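Local coordinates for flavin reductase domain protein, FMN-binding (Shewanella baltica, PDB 3HMZ), which binds flavin mononucleotide and probably works as a flavin-dependent oxidoreductase of the flavoredoxin family, with NAD or NADP as likely partner, at residues A[32-37]-A[43-48]. Sequence-based numbering, arbitrary orientation.
Sequences VLVSAR and NVMAAA. With FMN (flavin mononucleotide), chain B.
Val32, Val34 and Ala36 pair with Ala47, Met45 and Asn43 as antiparallel hydrogen-bonded pairs, each with two N-H...O bonds, while Leu33 with Ala46 and Ser35 with Val44 form the non-hydrogen-bonded pairs between them. The axes of the two short segments run at 148° to each other, short of strictly antiparallel. They are the arms of a tight beta hairpin in the antiparallel sheet of the flavin reductase-like, FMN-binding domain, where strand 32-38 pairs along its other edge with strand 79-84.

On the face of Val32, Val34, Met45 and Ala47, Val34 CG2 meets Ala47 CB at 3.5 Å, and Val34 CB lies alongside Met45 CG at 4.0 Å. CG of this selenomethionine sits between its own backbone N and carbonyl carbon (chi1 62°); from there the chain bends at chi3, bringing CE over the face of the flavin's pyrimidine ring, 3.3 Å from C2. Ile74 of helix 69-77 packs against Val34 and Ala36. On the other face Leu33 CB rests on Val44 CG1, and Ser35 CB on Val44 CG2. The buried hydroxyl of Ser35 is satisfied by hydrogen bonds with Pro124 O and Gln83 NE2.

Asn43 turns its amide away from the partner strand, and ND2 gives an almost straight bond (173°) to phosphate oxygen O1P at 2.8 Å. The ribityl hydroxyl O2' donates to Ala46 O at 2.8 Å and takes a weak bond from Ala46 N. Ala46 CB lies over the dimethylbenzene ring, 3.7 Å from C7. Ala48 N donates to flavin N5 at 3.0 Å.

With its inward-facing amides and carbonyls spent on strand 32-37, segment 43-48 spaces other polar groups along the cofactor: the Asn43 side chain takes the phosphate, the Ala46 backbone serves the ribityl chain, and the Ala48 bond probably influences the reactivity of redox-active N5.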
ATOM      1  N   VAL A  32      -8.375   0.029   2.766  1.00 14.50           N
ATOM      2  CA  VAL A  32      -9.085   0.985   3.577  1.00 14.39           C
ATOM      3  C   VAL A  32     -10.511   1.180   3.142  1.00 13.69           C
ATOM      4  O   VAL A  32     -10.922   0.674   2.087  1.00 14.80           O
ATOM      5  CB  VAL A  32      -8.362   2.361   3.573  1.00 14.16           C
ATOM      6  CG1 VAL A  32      -6.890   2.197   3.991  1.00 14.75           C
ATOM      7  CG2 VAL A  32      -8.408   3.029   2.190  1.00 14.81           C
ATOM      8  N   LEU A  33     -11.266   1.876   3.986  1.00 14.11           N
ATOM      9  CA  LEU A  33     -12.582   2.403   3.586  1.00 14.63           C
ATOM     10  C   LEU A  33     -12.412   3.911   3.406  1.00 15.08           C
ATOM     11  O   LEU A  33     -11.795   4.582   4.222  1.00 14.53           O
ATOM     12  CB  LEU A  33     -13.684   2.106   4.603  1.00 15.73           C
ATOM     13  CG  LEU A  33     -13.767   0.671   5.078  1.00 15.34           C
ATOM     14  CD1 LEU A  33     -14.866   0.591   6.145  1.00 16.96           C
ATOM     15  CD2 LEU A  33     -13.964  -0.330   3.960  1.00 16.66           C
ATOM     16  N   VAL A  34     -12.951   4.423   2.309  1.00 15.15           N
ATOM     17  CA  VAL A  34     -12.970   5.858   1.995  1.00 14.88           C
ATOM     18  C   VAL A  34     -14.394   6.331   2.253  1.00 15.97           C
ATOM     19  O   VAL A  34     -15.355   5.786   1.707  1.00 16.76           O
ATOM     20  CB  VAL A  34     -12.595   6.155   0.518  1.00 15.24           C
ATOM     21  CG1 VAL A  34     -12.507   7.690   0.263  1.00 17.03           C
ATOM     22  CG2 VAL A  34     -11.289   5.394   0.127  1.00 15.95           C
ATOM     23  N   SER A  35     -14.540   7.307   3.135  1.00 14.86           N
ATOM     24  CA  SER A  35     -15.865   7.912   3.367  1.00 16.22           C
ATOM     25  C   SER A  35     -15.860   9.401   3.095  1.00 15.69           C
ATOM     26  O   SER A  35     -14.848  10.094   3.280  1.00 16.99           O
ATOM     27  CB  SER A  35     -16.344   7.596   4.767  1.00 16.52           C
ATOM     28  OG  SER A  35     -15.463   8.147   5.728  1.00 16.60           O
ATOM     29  N   ALA A  36     -17.041   9.906   2.727  1.00 17.04           N
ATOM     30  CA  ALA A  36     -17.177  11.309   2.367  1.00 17.91           C
ATOM     31  C   ALA A  36     -18.633  11.723   2.483  1.00 18.79           C
ATOM     32  O   ALA A  36     -19.524  10.867   2.493  1.00 18.89           O
ATOM     33  CB  ALA A  36     -16.619  11.575   0.923  1.00 20.00           C
ATOM     34  N   ARG A  37     -18.817  13.033   2.559  1.00 19.08           N
ATOM     35  CA  ARG A  37     -20.115  13.659   2.659  1.00 19.71           C
ATOM     36  C   ARG A  37     -20.268  14.773   1.626  1.00 21.97           C
ATOM     37  O   ARG A  37     -19.356  15.567   1.429  1.00 22.41           O
ATOM     38  CB  ARG A  37     -20.243  14.261   4.040  1.00 21.51           C
ATOM     39  CG  ARG A  37     -21.598  14.924   4.349  1.00 22.53           C
ATOM     40  CD  ARG A  37     -21.598  15.375   5.789  1.00 23.36           C
ATOM     41  NE  ARG A  37     -21.684  14.206   6.679  1.00 21.97           N
ATOM     42  CZ  ARG A  37     -21.616  14.206   8.005  1.00 22.77           C
ATOM     43  NH1 ARG A  37     -21.435  15.308   8.708  1.00 26.26           N
ATOM     44  NH2 ARG A  37     -21.754  13.053   8.640  1.00 23.92           N
ATOM     45  N   ASN A  43     -21.307   8.615   2.174  1.00 19.13           N
ATOM     46  CA  ASN A  43     -20.998   7.432   1.437  1.00 17.73           C
ATOM     47  C   ASN A  43     -19.692   6.819   1.929  1.00 16.73           C
ATOM     48  O   ASN A  43     -18.878   7.491   2.549  1.00 17.45           O
ATOM     49  CB  ASN A  43     -20.891   7.669  -0.065  1.00 18.33           C
ATOM     50  CG  ASN A  43     -21.101   6.412  -0.871  1.00 18.95           C
ATOM     51  OD1 ASN A  43     -21.668   5.426  -0.391  1.00 19.93           O
ATOM     52  ND2 ASN A  43     -20.654   6.446  -2.127  1.00 20.57           N
ATOM     53  N   VAL A  44     -19.572   5.528   1.678  1.00 17.21           N
ATOM     54  CA  VAL A  44     -18.385   4.750   2.013  1.00 16.17           C
ATOM     55  C   VAL A  44     -18.131   3.782   0.829  1.00 16.95           C
ATOM     56  O   VAL A  44     -19.051   3.152   0.338  1.00 16.72           O
ATOM     57  CB  VAL A  44     -18.579   3.927   3.323  1.00 16.09           C
ATOM     58  CG1 VAL A  44     -17.288   3.100   3.668  1.00 16.39           C
ATOM     59  CG2 VAL A  44     -19.071   4.806   4.499  1.00 17.22           C
HETATM   60  N   MSE A  45     -16.865   3.649   0.435  1.00 15.61           N
HETATM   61  CA  MSE A  45     -16.417   2.627  -0.509  1.00 16.41           C
HETATM   62  C   MSE A  45     -15.119   1.994  -0.000  1.00 16.14           C
HETATM   63  O   MSE A  45     -14.512   2.499   0.942  1.00 16.35           O
HETATM   64  CB  MSE A  45     -16.177   3.209  -1.908  1.00 17.29           C
HETATM   65  CG  MSE A  45     -15.082   4.277  -1.980  1.00 17.93           C
HETATM   66 SE   MSE A  45     -14.646   4.799  -3.768  0.75 20.55          SE
HETATM   67  CE  MSE A  45     -12.929   3.959  -3.978  1.00 20.26           C
ATOM     68  N   ALA A  46     -14.728   0.890  -0.634  1.00 16.24           N
ATOM     69  CA  ALA A  46     -13.461   0.220  -0.331  1.00 15.65           C
ATOM     70  C   ALA A  46     -12.388   0.731  -1.296  1.00 15.01           C
ATOM     71  O   ALA A  46     -12.662   0.980  -2.488  1.00 16.81           O
ATOM     72  CB  ALA A  46     -13.576  -1.283  -0.435  1.00 16.57           C
ATOM     73  N   ALA A  47     -11.176   0.919  -0.780  1.00 14.71           N
ATOM     74  CA  ALA A  47     -10.013   1.260  -1.603  1.00 16.04           C
ATOM     75  C   ALA A  47      -8.779   0.483  -1.166  1.00 14.86           C
ATOM     76  O   ALA A  47      -8.309   0.643  -0.031  1.00 15.57           O
ATOM     77  CB  ALA A  47      -9.700   2.771  -1.611  1.00 16.31           C
ATOM     78  N   ALA A  48      -8.277  -0.390  -2.048  1.00 14.94           N
ATOM     79  CA  ALA A  48      -6.966  -0.988  -1.826  1.00 15.21           C
ATOM     80  C   ALA A  48      -5.837  -0.015  -2.170  1.00 16.02           C
ATOM     81  O   ALA A  48      -4.743  -0.105  -1.601  1.00 17.38           O
ATOM     82  CB  ALA A  48      -6.797  -2.252  -2.650  1.00 16.58           C
TER
HETATM   83  N1  FMN B 500     -12.212   1.500  -6.348  1.00 16.49           N
HETATM   84  C2  FMN B 500     -11.327   2.533  -6.542  1.00 17.19           C
HETATM   85  O2  FMN B 500     -11.672   3.494  -7.230  1.00 19.38           O
HETATM   86  N3  FMN B 500     -10.087   2.480  -5.935  1.00 17.86           N
HETATM   87  C4  FMN B 500      -9.675   1.428  -5.176  1.00 16.83           C
HETATM   88  O4  FMN B 500      -8.516   1.452  -4.683  1.00 17.20           O
HETATM   89  C4A FMN B 500     -10.582   0.370  -5.004  1.00 16.70           C
HETATM   90  N5  FMN B 500     -10.250  -0.728  -4.231  1.00 17.22           N
HETATM   91  C5A FMN B 500     -11.185  -1.691  -3.878  1.00 16.67           C
HETATM   92  C6  FMN B 500     -10.879  -2.696  -2.947  1.00 16.68           C
HETATM   93  C7  FMN B 500     -11.807  -3.675  -2.609  1.00 16.65           C
HETATM   94  C7M FMN B 500     -11.471  -4.728  -1.600  1.00 16.47           C
HETATM   95  C8  FMN B 500     -13.066  -3.653  -3.214  1.00 16.84           C
HETATM   96  C8M FMN B 500     -14.109  -4.703  -2.886  1.00 18.62           C
HETATM   97  C9  FMN B 500     -13.357  -2.647  -4.124  1.00 16.60           C
HETATM   98  C9A FMN B 500     -12.459  -1.655  -4.485  1.00 17.38           C
HETATM   99  N10 FMN B 500     -12.744  -0.630  -5.384  1.00 17.04           N
HETATM  100  C10 FMN B 500     -11.849   0.408  -5.587  1.00 16.70           C
HETATM  101  C1' FMN B 500     -14.115  -0.461  -5.980  1.00 16.38           C
HETATM  102  C2' FMN B 500     -15.039   0.512  -5.236  1.00 16.62           C
HETATM  103  O2' FMN B 500     -14.988   0.325  -3.812  1.00 17.58           O
HETATM  104  C3' FMN B 500     -16.440   0.256  -5.779  1.00 16.99           C
HETATM  105  O3' FMN B 500     -16.475   0.632  -7.154  1.00 19.06           O
HETATM  106  C4' FMN B 500     -17.566   0.890  -4.939  1.00 17.87           C
HETATM  107  O4' FMN B 500     -18.767   0.202  -5.274  1.00 19.50           O
HETATM  108  C5' FMN B 500     -17.750   2.378  -5.161  1.00 17.53           C
HETATM  109  O5' FMN B 500     -18.868   2.791  -4.373  1.00 18.37           O
HETATM  110  P   FMN B 500     -19.547   4.218  -4.625  1.00 19.14           P
HETATM  111  O1P FMN B 500     -20.786   4.162  -3.749  1.00 20.37           O
HETATM  112  O2P FMN B 500     -18.588   5.318  -4.264  1.00 18.58           O
HETATM  113  O3P FMN B 500     -19.890   4.318  -6.088  1.00 20.81           O